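Local coordinates for protein triacylglycerol lipase (Clostridium botulinum, PDB 5AH1) that hydrolyses ester bonds as an alpha/beta-hydrolase lipase with a bound zinc ion, and also acts on synthetic polyesters, at residues A[50-55]-A[101-106]; A[254-259]-A[430-435]; A[334-339]-A[350-355]. All blocks are in the same frame, centred on the assembly; numbering follows the deposited sequence. Where two conformers were deposited one is given.

Interaction 1 (A[50-55]-A[101-106]); sequences EDINKM and GGVVDL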
ATOM      1  N   GLU A  50       6.821 -19.613  15.446  0.51 21.26           N
ATOM      2  CA  GLU A  50       6.110 -20.809  15.901  0.51 21.59           C
ATOM      3  C   GLU A  50       4.691 -20.451  16.326  0.51 21.66           C
ATOM      4  O   GLU A  50       3.725 -21.125  15.958  0.51 21.49           O
ATOM      5  CB  GLU A  50       6.831 -21.482  17.073  0.51 21.89           C
ATOM      6  CG  GLU A  50       6.152 -22.769  17.542  0.51 22.28           C
ATOM      7  CD  GLU A  50       6.733 -23.331  18.824  0.51 22.73           C
ATOM      8  OE1 GLU A  50       7.297 -22.561  19.632  0.51 23.25           O
ATOM      9  OE2 GLU A  50       6.615 -24.556  19.020  0.51 22.58           O
ATOM     10  N   ASP A  51       4.563 -19.380  17.099  1.00 22.03           N
ATOM     11  CA  ASP A  51       3.249 -18.991  17.615  1.00 22.56           C
ATOM     12  C   ASP A  51       2.324 -18.440  16.530  1.00 20.94           C
ATOM     13  O   ASP A  51       1.115 -18.669  16.579  1.00 20.93           O
ATOM     14  CB  ASP A  51       3.384 -17.995  18.773  1.00 25.13           C
ATOM     15  CG  ASP A  51       3.783 -18.674  20.082  1.00 27.56           C
ATOM     16  OD1 ASP A  51       3.778 -19.924  20.139  1.00 28.75           O
ATOM     17  OD2 ASP A  51       4.089 -17.964  21.061  1.00 28.81           O
ATOM     18  N   ILE A  52       2.870 -17.726  15.550  1.00 19.15           N
ATOM     19  CA  ILE A  52       2.058 -17.334  14.403  1.00 18.30           C
ATOM     20  C   ILE A  52       1.512 -18.596  13.731  1.00 18.47           C
ATOM     21  O   ILE A  52       0.335 -18.659  13.389  1.00 17.88           O
ATOM     22  CB  ILE A  52       2.842 -16.487  13.375  1.00 16.92           C
ATOM     23  CG1 ILE A  52       3.187 -15.108  13.953  1.00 17.46           C
ATOM     24  CG2 ILE A  52       2.056 -16.355  12.063  1.00 16.67           C
ATOM     25  CD1 ILE A  52       2.004 -14.150  14.149  1.00 17.91           C
ATOM     26  N   ASN A  53       2.360 -19.614  13.570  1.00 19.75           N
ATOM     27  CA  ASN A  53       1.960 -20.843  12.878  1.00 21.14           C
ATOM     28  C   ASN A  53       0.869 -21.625  13.615  1.00 21.42           C
ATOM     29  O   ASN A  53       0.198 -22.470  13.021  1.00 21.71           O
ATOM     30  CB  ASN A  53       3.174 -21.745  12.619  1.00 22.83           C
ATOM     31  CG  ASN A  53       4.128 -21.169  11.583  1.00 24.67           C
ATOM     32  OD1 ASN A  53       3.731 -20.394  10.714  1.00 25.94           O
ATOM     33  ND2 ASN A  53       5.391 -21.559  11.668  1.00 26.05           N
ATOM     34  N   LYS A  54       0.695 -21.336  14.902  1.00 21.56           N
ATOM     35  CA  LYS A  54      -0.367 -21.946  15.702  1.00 22.51           C
ATOM     36  C   LYS A  54      -1.723 -21.262  15.513  1.00 22.39           C
ATOM     37  O   LYS A  54      -2.761 -21.840  15.829  1.00 23.42           O
ATOM     38  CB  LYS A  54       0.009 -21.939  17.185  1.00 23.11           C
ATOM     39  CG  LYS A  54       1.136 -22.893  17.540  1.00 24.68           C
ATOM     40  CD  LYS A  54       1.457 -22.862  19.028  1.00 26.61           C
ATOM     41  CE  LYS A  54       2.675 -23.708  19.341  1.00 28.66           C
ATOM     42  NZ  LYS A  54       3.005 -23.681  20.786  1.00 30.18           N
ATOM     43  N   MET A  55      -1.715 -20.034  15.002  1.00 21.03           N
ATOM     44  CA  MET A  55      -2.958 -19.312  14.753  1.00 20.53           C
ATOM     45  C   MET A  55      -3.711 -19.952  13.580  1.00 19.57           C
ATOM     46  O   MET A  55      -3.106 -20.617  12.739  1.00 19.04           O
ATOM     47  CB  MET A  55      -2.668 -17.832  14.452  1.00 20.89           C
ATOM     48  CG  MET A  55      -1.882 -17.121  15.534  1.00 21.23           C
ATOM     49  SD  MET A  55      -1.563 -15.386  15.149  1.00 22.13           S
ATOM     50  CE  MET A  55      -3.190 -14.687  15.357  1.00 22.56           C
ATOM     51  N   GLY A 101       4.709 -10.425   6.077  1.00 10.31           N
ATOM     52  CA  GLY A 101       4.622 -11.623   6.891  1.00 10.48           C
ATOM     53  C   GLY A 101       5.103 -11.462   8.318  1.00 10.92           C
ATOM     54  O   GLY A 101       4.865 -12.320   9.158  1.00 11.81           O
ATOM     55  N   GLY A 102       5.815 -10.377   8.606  1.00 11.55           N
ATOM     56  CA  GLY A 102       6.306 -10.163   9.955  1.00 11.93           C
ATOM     57  C   GLY A 102       7.446 -11.089  10.328  1.00 12.52           C
ATOM     58  O   GLY A 102       8.547 -10.982   9.784  1.00 13.33           O
ATOM     59  N   VAL A 103       7.176 -12.001  11.261  1.00 12.86           N
ATOM     60  CA  VAL A 103       8.145 -13.035  11.627  1.00 14.24           C
ATOM     61  C   VAL A 103       8.102 -14.224  10.680  1.00 14.58           C
ATOM     62  O   VAL A 103       8.931 -15.133  10.795  1.00 16.36           O
ATOM     63  CB  VAL A 103       7.939 -13.533  13.064  1.00 14.85           C
ATOM     64  CG1 VAL A 103       8.177 -12.399  14.046  1.00 16.57           C
ATOM     65  CG2 VAL A 103       6.558 -14.153  13.250  1.00 14.93           C
ATOM     66  N   VAL A 104       7.138 -14.225   9.759  1.00 13.97           N
ATOM     67  CA  VAL A 104       7.101 -15.204   8.676  1.00 13.41           C
ATOM     68  C   VAL A 104       7.539 -14.503   7.397  1.00 13.09           C
ATOM     69  O   VAL A 104       6.984 -13.494   7.042  1.00 14.21           O
ATOM     70  CB  VAL A 104       5.696 -15.795   8.488  1.00 12.99           C
ATOM     71  CG1 VAL A 104       5.662 -16.752   7.290  1.00 12.85           C
ATOM     72  CG2 VAL A 104       5.228 -16.491   9.769  1.00 13.74           C
ATOM     73  N   ASP A 105       8.542 -15.028   6.709  1.00 12.58           N
ATOM     74  CA  ASP A 105       9.064 -14.372   5.514  1.00 12.33           C
ATOM     75  C   ASP A 105       8.270 -14.851   4.295  1.00 12.10           C
ATOM     76  O   ASP A 105       8.608 -15.877   3.696  1.00 12.81           O
ATOM     77  CB  ASP A 105      10.560 -14.669   5.379  1.00 13.45           C
ATOM     78  CG  ASP A 105      11.220 -13.871   4.266  1.00 13.84           C
ATOM     79  OD1 ASP A 105      10.503 -13.276   3.437  1.00 14.28           O
ATOM     80  OD2 ASP A 105      12.463 -13.833   4.209  1.00 14.87           O
ATOM     81  N   LEU A 106       7.198 -14.135   3.955  1.00 12.22           N
ATOM     82  CA  LEU A 106       6.304 -14.587   2.886  1.00 11.96           C
ATOM     83  C   LEU A 106       7.027 -14.723   1.551  1.00 11.59           C
ATOM     84  O   LEU A 106       6.772 -15.682   0.813  1.00 12.61           O
ATOM     85  CB  LEU A 106       5.114 -13.637   2.737  1.00 12.02           C
ATOM     86  CG  LEU A 106       4.084 -13.625   3.862  1.00 12.04           C
ATOM     87  CD1 LEU A 106       3.094 -12.505   3.652  1.00 12.99           C
ATOM     88  CD2 LEU A 106       3.359 -14.961   3.948  1.00 13.80           C
TER

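Interaction 2 (A[254-259]-A[430-435]); sequences GTITGK and VGTFGN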
ATOM      1  N   GLY A 254       6.611   1.569  16.769  1.00 13.85           N
ATOM      2  CA  GLY A 254       7.196   1.253  18.057  1.00 14.76           C
ATOM      3  C   GLY A 254       6.600   0.026  18.727  1.00 15.75           C
ATOM      4  O   GLY A 254       7.301  -0.642  19.483  1.00 16.58           O
ATOM      5  N   THR A 255       5.323  -0.279  18.471  1.00 16.69           N
ATOM      6  CA  THR A 255       4.717  -1.474  19.061  1.00 17.67           C
ATOM      7  C   THR A 255       5.344  -2.724  18.467  1.00 17.96           C
ATOM      8  O   THR A 255       5.253  -3.801  19.048  1.00 19.03           O
ATOM      9  CB  THR A 255       3.168  -1.543  18.880  1.00 18.75           C
ATOM     10  OG1 THR A 255       2.821  -1.768  17.504  1.00 19.49           O
ATOM     11  CG2 THR A 255       2.510  -0.275  19.392  1.00 19.36           C
ATOM     12  N   ILE A 256       5.978  -2.571  17.307  1.00 18.12           N
ATOM     13  CA  ILE A 256       6.669  -3.666  16.643  1.00 19.54           C
ATOM     14  C   ILE A 256       8.150  -3.681  16.996  1.00 19.47           C
ATOM     15  O   ILE A 256       8.695  -4.729  17.326  1.00 20.94           O
ATOM     16  CB  ILE A 256       6.501  -3.575  15.112  1.00 20.70           C
ATOM     17  CG1 ILE A 256       5.018  -3.646  14.747  1.00 21.70           C
ATOM     18  CG2 ILE A 256       7.283  -4.671  14.410  1.00 21.61           C
ATOM     19  CD1 ILE A 256       4.297  -4.853  15.287  1.00 22.29           C
ATOM     20  N   THR A 257       8.812  -2.530  16.939  1.00 19.04           N
ATOM     21  CA  THR A 257      10.254  -2.498  17.187  1.00 19.24           C
ATOM     22  C   THR A 257      10.582  -2.609  18.669  1.00 20.34           C
ATOM     23  O   THR A 257      11.663  -3.077  19.033  1.00 20.96           O
ATOM     24  CB  THR A 257      10.905  -1.195  16.670  1.00 18.17           C
ATOM     25  OG1 THR A 257      10.336  -0.065  17.336  1.00 17.70           O
ATOM     26  CG2 THR A 257      10.692  -1.045  15.183  1.00 18.08           C
ATOM     27  N   GLY A 258       9.641  -2.192  19.515  1.00 20.88           N
ATOM     28  CA  GLY A 258       9.929  -1.901  20.912  1.00 21.89           C
ATOM     29  C   GLY A 258      10.156  -0.402  21.049  1.00 22.88           C
ATOM     30  O   GLY A 258      10.628   0.228  20.105  1.00 21.68           O
ATOM     31  N   LYS A 259       9.832   0.182  22.201  1.00 25.17           N
ATOM     32  CA  LYS A 259       9.796   1.644  22.305  1.00 28.11           C
ATOM     33  C   LYS A 259      11.182   2.282  22.250  1.00 28.87           C
ATOM     34  O   LYS A 259      11.329   3.439  21.855  1.00 29.25           O
ATOM     35  CB  LYS A 259       9.051   2.106  23.564  1.00 30.30           C
ATOM     36  CG  LYS A 259       9.824   2.002  24.873  1.00 31.72           C
ATOM     37  CD  LYS A 259       9.141   2.802  25.985  1.00 32.47           C
ATOM     38  CE  LYS A 259       7.710   2.353  26.202  1.00 32.68           C
ATOM     39  NZ  LYS A 259       7.122   2.923  27.444  1.00 32.94           N
ATOM     40  N   VAL A 430      -1.119  -8.845   6.334  1.00  8.77           N
ATOM     41  CA  VAL A 430       0.296  -9.025   5.999  1.00  8.84           C
ATOM     42  C   VAL A 430       1.063  -9.705   7.149  1.00 10.11           C
ATOM     43  O   VAL A 430       2.300  -9.652   7.198  1.00 11.02           O
ATOM     44  CB  VAL A 430       0.984  -7.700   5.558  1.00  9.63           C
ATOM     45  CG1 VAL A 430       0.370  -7.200   4.276  1.00 10.28           C
ATOM     46  CG2 VAL A 430       0.905  -6.617   6.635  1.00 10.79           C
ATOM     47  N   GLY A 431       0.341 -10.389   8.036  1.00 10.97           N
ATOM     48  CA  GLY A 431       0.983 -11.251   9.025  1.00 11.06           C
ATOM     49  C   GLY A 431       1.251 -10.625  10.378  1.00 11.32           C
ATOM     50  O   GLY A 431       1.847 -11.257  11.252  1.00 12.06           O
ATOM     51  N   THR A 432       0.799  -9.389  10.558  1.00 12.03           N
ATOM     52  CA  THR A 432       0.988  -8.632  11.788  1.00 12.36           C
ATOM     53  C   THR A 432      -0.400  -8.275  12.363  1.00 12.40           C
ATOM     54  O   THR A 432      -0.872  -7.142  12.221  1.00 11.36           O
ATOM     55  CB  THR A 432       1.824  -7.374  11.479  1.00 12.36           C
ATOM     56  OG1 THR A 432       3.114  -7.788  10.996  1.00 13.60           O
ATOM     57  CG2 THR A 432       2.025  -6.500  12.711  1.00 12.89           C
ATOM     58  N   PHE A 433      -1.077  -9.224  13.016  1.00 12.14           N
ATOM     59  CA  PHE A 433      -0.573 -10.553  13.373  1.00 13.23           C
ATOM     60  C   PHE A 433      -1.555 -11.605  12.876  1.00 13.35           C
ATOM     61  O   PHE A 433      -2.728 -11.593  13.238  1.00 14.41           O
ATOM     62  CB  PHE A 433      -0.416 -10.640  14.891  1.00 14.37           C
ATOM     63  CG  PHE A 433       0.544  -9.627  15.446  1.00 15.46           C
ATOM     64  CD1 PHE A 433       1.913  -9.780  15.262  1.00 15.88           C
ATOM     65  CD2 PHE A 433       0.085  -8.517  16.130  1.00 16.51           C
ATOM     66  CE1 PHE A 433       2.803  -8.847  15.752  1.00 16.75           C
ATOM     67  CE2 PHE A 433       0.972  -7.586  16.630  1.00 16.52           C
ATOM     68  CZ  PHE A 433       2.336  -7.753  16.432  1.00 17.27           C
ATOM     69  N   GLY A 434      -1.065 -12.515  12.043  1.00 13.47           N
ATOM     70  CA  GLY A 434      -1.905 -13.571  11.516  1.00 14.19           C
ATOM     71  C   GLY A 434      -1.107 -14.588  10.738  1.00 13.22           C
ATOM     72  O   GLY A 434      -0.010 -14.306  10.246  1.00 12.47           O
ATOM     73  N   ASN A 435      -1.675 -15.785  10.651  1.00 13.10           N
ATOM     74  CA  ASN A 435      -1.115 -16.881   9.883  1.00 12.92           C
ATOM     75  C   ASN A 435      -1.695 -16.804   8.484  1.00 12.11           C
ATOM     76  O   ASN A 435      -2.850 -17.179   8.269  1.00 13.26           O
ATOM     77  CB  ASN A 435      -1.493 -18.189  10.577  1.00 13.65           C
ATOM     78  CG  ASN A 435      -0.960 -19.420   9.870  1.00 14.59           C
ATOM     79  OD1 ASN A 435      -0.259 -19.333   8.861  1.00 14.40           O
ATOM     80  ND2 ASN A 435      -1.286 -20.585  10.416  1.00 15.75           N
TER

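Interaction 3 (A[334-339]-A[350-355]); sequences QATKES and GPMNPI. With K (potassium ion), chain C.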
ATOM      1  N   GLN A 334     -11.878  -5.944   6.857  1.00  9.24           N
ATOM      2  CA  GLN A 334     -12.808  -5.305   7.791  1.00  8.88           C
ATOM      3  C   GLN A 334     -12.597  -5.879   9.182  1.00  9.15           C
ATOM      4  O   GLN A 334     -12.441  -7.089   9.320  1.00  9.44           O
ATOM      5  CB  GLN A 334     -14.255  -5.541   7.361  1.00  9.50           C
ATOM      6  CG  GLN A 334     -15.256  -4.993   8.374  1.00 10.25           C
ATOM      7  CD  GLN A 334     -16.685  -5.113   7.933  1.00 11.45           C
ATOM      8  OE1 GLN A 334     -16.985  -5.500   6.801  1.00 13.24           O
ATOM      9  NE2 GLN A 334     -17.591  -4.761   8.831  1.00 13.31           N
ATOM     10  N   ALA A 335     -12.608  -5.016  10.199  1.00  9.17           N
ATOM     11  CA  ALA A 335     -12.516  -5.483  11.579  1.00  9.39           C
ATOM     12  C   ALA A 335     -13.369  -4.633  12.529  1.00  9.61           C
ATOM     13  O   ALA A 335     -13.138  -4.613  13.737  1.00 10.86           O
ATOM     14  CB  ALA A 335     -11.066  -5.563  12.057  1.00 10.87           C
ATOM     15  N   THR A 336     -14.377  -3.963  11.978  1.00  9.54           N
ATOM     16  CA  THR A 336     -15.383  -3.263  12.764  1.00  9.37           C
ATOM     17  C   THR A 336     -16.753  -3.933  12.682  1.00 10.68           C
ATOM     18  O   THR A 336     -17.026  -4.749  11.790  1.00 11.20           O
ATOM     19  CB  THR A 336     -15.553  -1.804  12.302  1.00  9.69           C
ATOM     20  OG1 THR A 336     -15.872  -1.764  10.914  1.00 10.48           O
ATOM     21  CG2 THR A 336     -14.280  -1.000  12.544  1.00 10.63           C
ATOM     22  N   LYS A 337     -17.617  -3.561  13.622  1.00 10.97           N
ATOM     23  CA  LYS A 337     -19.027  -3.933  13.628  1.00 12.62           C
ATOM     24  C   LYS A 337     -19.839  -2.679  13.873  1.00 13.43           C
ATOM     25  O   LYS A 337     -19.322  -1.679  14.368  1.00 12.44           O
ATOM     26  CB  LYS A 337     -19.318  -4.948  14.738  1.00 15.24           C
ATOM     27  CG  LYS A 337     -18.951  -4.456  16.129  1.00 18.69           C
ATOM     28  CD  LYS A 337     -19.210  -5.481  17.208  1.00 22.40           C
ATOM     29  CE  LYS A 337     -18.787  -4.929  18.564  1.00 25.46           C
ATOM     30  NZ  LYS A 337     -18.934  -5.919  19.673  1.00 27.29           N
ATOM     31  N   GLU A 338     -21.113  -2.723  13.519  1.00 15.02           N
ATOM     32  CA  GLU A 338     -21.989  -1.577  13.717  1.00 17.40           C
ATOM     33  C   GLU A 338     -22.504  -1.547  15.152  1.00 18.61           C
ATOM     34  O   GLU A 338     -22.969  -2.560  15.675  1.00 20.59           O
ATOM     35  CB  GLU A 338     -23.166  -1.628  12.735  1.00 20.54           C
ATOM     36  CG  GLU A 338     -24.107  -0.428  12.855  1.00 23.55           C
ATOM     37  CD  GLU A 338     -25.125  -0.337  11.727  1.00 26.45           C
ATOM     38  OE1 GLU A 338     -24.886  -0.914  10.638  1.00 27.04           O
ATOM     39  OE2 GLU A 338     -26.162   0.327  11.934  1.00 27.63           O
ATOM     40  N   SER A 339     -22.403  -0.385  15.787  1.00 18.15           N
ATOM     41  CA  SER A 339     -23.039  -0.157  17.072  1.00 20.47           C
ATOM     42  C   SER A 339     -24.545  -0.038  16.877  1.00 21.85           C
ATOM     43  O   SER A 339     -25.016   0.838  16.154  1.00 23.01           O
ATOM     44  CB  SER A 339     -22.511   1.123  17.701  1.00 22.24           C
ATOM     45  OG  SER A 339     -23.321   1.494  18.800  1.00 23.76           O
ATOM     46  N   GLY A 350     -11.004  -8.532  19.676  1.00 15.43           N
ATOM     47  CA  GLY A 350     -10.466  -9.810  19.256  1.00 14.82           C
ATOM     48  C   GLY A 350      -9.748  -9.596  17.938  1.00 14.02           C
ATOM     49  O   GLY A 350      -8.516  -9.541  17.889  1.00 15.66           O
ATOM     50  N   PRO A 351     -10.513  -9.421  16.855  1.00 13.90           N
ATOM     51  CA  PRO A 351      -9.897  -9.208  15.542  1.00 13.57           C
ATOM     52  C   PRO A 351      -9.082  -7.920  15.414  1.00 12.55           C
ATOM     53  O   PRO A 351      -8.067  -7.915  14.733  1.00 13.26           O
ATOM     54  CB  PRO A 351     -11.108  -9.179  14.599  1.00 15.47           C
ATOM     55  CG  PRO A 351     -12.159  -9.951  15.317  1.00 17.04           C
ATOM     56  CD  PRO A 351     -11.969  -9.617  16.750  1.00 15.78           C
ATOM     57  N   MET A 352      -9.523  -6.836  16.043  0.81 11.84           N
ATOM     58  CA  MET A 352      -8.853  -5.540  15.880  0.81 11.87           C
ATOM     59  C   MET A 352      -7.708  -5.340  16.862  0.81 11.72           C
ATOM     60  O   MET A 352      -7.901  -5.414  18.070  0.81 12.72           O
ATOM     61  CB  MET A 352      -9.859  -4.394  16.056  0.81 12.25           C
ATOM     62  CG  MET A 352      -9.298  -3.013  15.744  0.81 12.23           C
ATOM     63  SD  MET A 352      -9.104  -2.681  13.988  0.81 11.10           S
ATOM     64  CE  MET A 352     -10.785  -2.285  13.543  0.81 11.32           C
ATOM     65  N   ASN A 353      -6.519  -5.070  16.338  1.00 11.71           N
ATOM     66  CA  ASN A 353      -5.388  -4.701  17.166  1.00 12.60           C
ATOM     67  C   ASN A 353      -5.802  -3.522  18.053  1.00 12.01           C
ATOM     68  O   ASN A 353      -6.333  -2.544  17.545  1.00 12.09           O
ATOM     69  CB  ASN A 353      -4.244  -4.270  16.251  1.00 13.24           C
ATOM     70  CG  ASN A 353      -2.919  -4.110  16.977  1.00 14.97           C
ATOM     71  OD1 ASN A 353      -2.870  -3.683  18.130  1.00 15.82           O
ATOM     72  ND2 ASN A 353      -1.827  -4.419  16.283  1.00 15.52           N
ATOM     73  N   PRO A 354      -5.588  -3.612  19.378  1.00 11.74           N
ATOM     74  CA  PRO A 354      -5.958  -2.489  20.259  1.00 12.05           C
ATOM     75  C   PRO A 354      -5.356  -1.136  19.848  1.00 12.49           C
ATOM     76  O   PRO A 354      -5.960  -0.099  20.119  1.00 12.35           O
ATOM     77  CB  PRO A 354      -5.454  -2.951  21.629  1.00 13.56           C
ATOM     78  CG  PRO A 354      -5.547  -4.452  21.540  1.00 14.91           C
ATOM     79  CD  PRO A 354      -5.128  -4.780  20.154  1.00 13.68           C
ATOM     80  N   ILE A 355      -4.221  -1.149  19.156  1.00 12.72           N
ATOM     81  CA  ILE A 355      -3.603   0.082  18.663  1.00 14.26           C
ATOM     82  C   ILE A 355      -4.509   0.823  17.672  1.00 12.64           C
ATOM     83  O   ILE A 355      -4.381   2.033  17.492  1.00 13.36           O
ATOM     84  CB  ILE A 355      -2.204  -0.198  18.003  1.00 18.68           C
ATOM     85  CG1 ILE A 355      -1.403   1.083  17.817  1.00 22.77           C
ATOM     86  CG2 ILE A 355      -2.334  -0.830  16.635  1.00 19.14           C
ATOM     87  CD1 ILE A 355      -1.009   1.738  19.072  1.00 24.91           C
TER
HETATM   88  K     K C1456      -5.660  -8.183  14.681  1.00 12.62           K
HETATM   89  O   HOH W   1      -6.163  -8.348  17.059  1.00 16.39           O
HETATM   90  O   HOH W   2      -3.579  -7.512  15.754  1.00 16.11           O
HETATM   91  O   HOH W   3      -4.780 -10.572  14.924  1.00 21.68           O

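Interaction 1 (A[50-55]-A[101-106])
Ile52 meets Val103 and Val104 in a small, mainly apolar contact between the end of helix 49-54, near the N-terminus, and the loop that leads from strand 80-83 into helix 106-112. No hydrogen bond crosses it, and the CA atoms come no nearer than 7.9 Å, between Ile52 and Val104, so side chains alone bridge the gap. The buried Ile52 works as a fork. Its chi1 of -68° sets CG1 beside the backbone N and CG2 anti to it; the CG1 branch packs against CG2 of Val103 at 3.6 Å, while the CG2 methyl lies 3.9 Å from CG2 of Val104. Asn53 adds a looser touch, with OD1 4.3 Å from Val104 CG2.

The two valines are presented side by side by a type II' turn from Gly101 to Val104, closed by the bond from Val104 N to Gly101 O (3.0 Å). Gly101 and Gly102 both have positive phi, which favours glycine. Right after the turn, Asp105 stands at the N-cap of helix 106-112, its OD1 making a weak hydrogen bond to Glu108 N, while OD2 forms a salt bridge with Arg91. Lys437 of helix 437-448 touches Asn53 and Leu106. The arrangement is that of a peripheral helix packed by one branched residue on a connecting loop of the alpha/beta-hydrolase fold, just ahead of an N-capped helix.

Interaction 2 (A[254-259]-A[430-435])
Ile256, in the last turn of helix 242-257, reaches Thr432 and Phe433 with a single methyl group, CD1. This atom lies 3.8 Å from CG2 of Thr432 and 3.7 Å from CZ of Phe433, and it makes the whole contact, with no hydrogen bond across. The backbones stay well apart, the CA atoms of Ile256 and Thr432 being 9.0 Å from each other. Ile256 covers this distance because CG1 stands anti to its own carbonyl carbon (chi1 -60°) and the chain then bends again at chi2 (-55°), which carries CD1 to the loop.

Ile256 and Thr432 meet methyl to methyl, tip to tip. Phe433 comes from the opposite direction to Ile256, and CD1 approaches the far end of its ring obliquely. The ring is also covered from within its own loop: CG2 of Thr432 sits 3.9 Å above the ring plane, over the centre, a CH-pi arrangement between sequence neighbours. The peptide bond between Thr432 and Phe433 is cis, consistent with the close approach of their two side chains. Chi1 of Thr432 (-62°) sets CG2 anti to the backbone N and turns OG1 away to Tyr97 OH, with which it is hydrogen-bonded. Tyr97 also touches Ile256 and Phe433.

Gly258 ends the helix with positive phi, its N still bonded to Gly254 O at 2.8 Å, while Thr257 OG1 donates to Gly258 O. In the loop, Phe433 N is hydrogen-bonded to Asp428, a ligand of the potassium ion about 6 Å from the phenyl side chain. Here a helix ended by glycine meets the cis-peptide loop that links strand 415-417 to helix 437-448 of the alpha/beta-hydrolase fold, next to a potassium site.

Interaction 3 (A[334-339]-A[350-355])
Ala335 and Met352 form the closer-packed part of this contact, where the chain entering strand 336-338 packs against the loop that follows its hairpin partner, strand 345-347. Met352 has two conformers; in the one described, the chain leaves with CG anti to the backbone N and then bends at chi2 (75°) and chi3 (79°), curling the thioether back over Ala335. CE thereby lies 3.6 Å from Ala335 CB and 3.3 Å from Ala335 O, and SD follows at 4.0 Å from the same CB. Thr336 runs alongside Met352, its CG2 being 3.9 Å from CE, while its OG1 turns to the backbone N of Asn383. Tyr357 and Ala360 of helix 357-363 also touch Met352.

Toward Pro351 the packing slackens: Ala335 CB and Pro351 CB are 4.4 Å apart, and Pro351 is partly exposed. Here water and a metal take over. The carbonyl O of Pro351 binds a potassium ion at 2.4 Å, together with three waters and the carboxylates of Asp425 and Asp428. One of the waters also donates to Gly350 O at 2.8 Å, tying the exposed glycine to the ion's hydration shell. Beyond Met352 an Asx turn, Ile355 N to Asn353 OD1, leads toward helix 357-363. What results is a potassium site of carbonyl, carboxylate and water oxygens, beside the apolar packing at the base of a beta hairpin.

Overall arrangement
All three contacts lack hydrogen bonds across their segments, but they differ in depth and surroundings. Interaction 1 is only partly buried and joins a helix near the N-terminus to a connecting loop through branched aliphatic groups; interactions 2 and 3 are buried, one adding an aromatic ring, the other a thioether and a potassium ion. Interactions 1 and 2 touch directly, Asn435 ND2 probably bonding to Met55 O, so the 430-435 loop takes part in interaction 2 and also adjoins interaction 1. Interaction 3 is nested within the chain loop closed by interaction 2 and meets it through Thr255 with Ile355 and Phe433 with Asn353. Interactions 1 and 3 do not touch, their nearest atoms being about 8 Å apart.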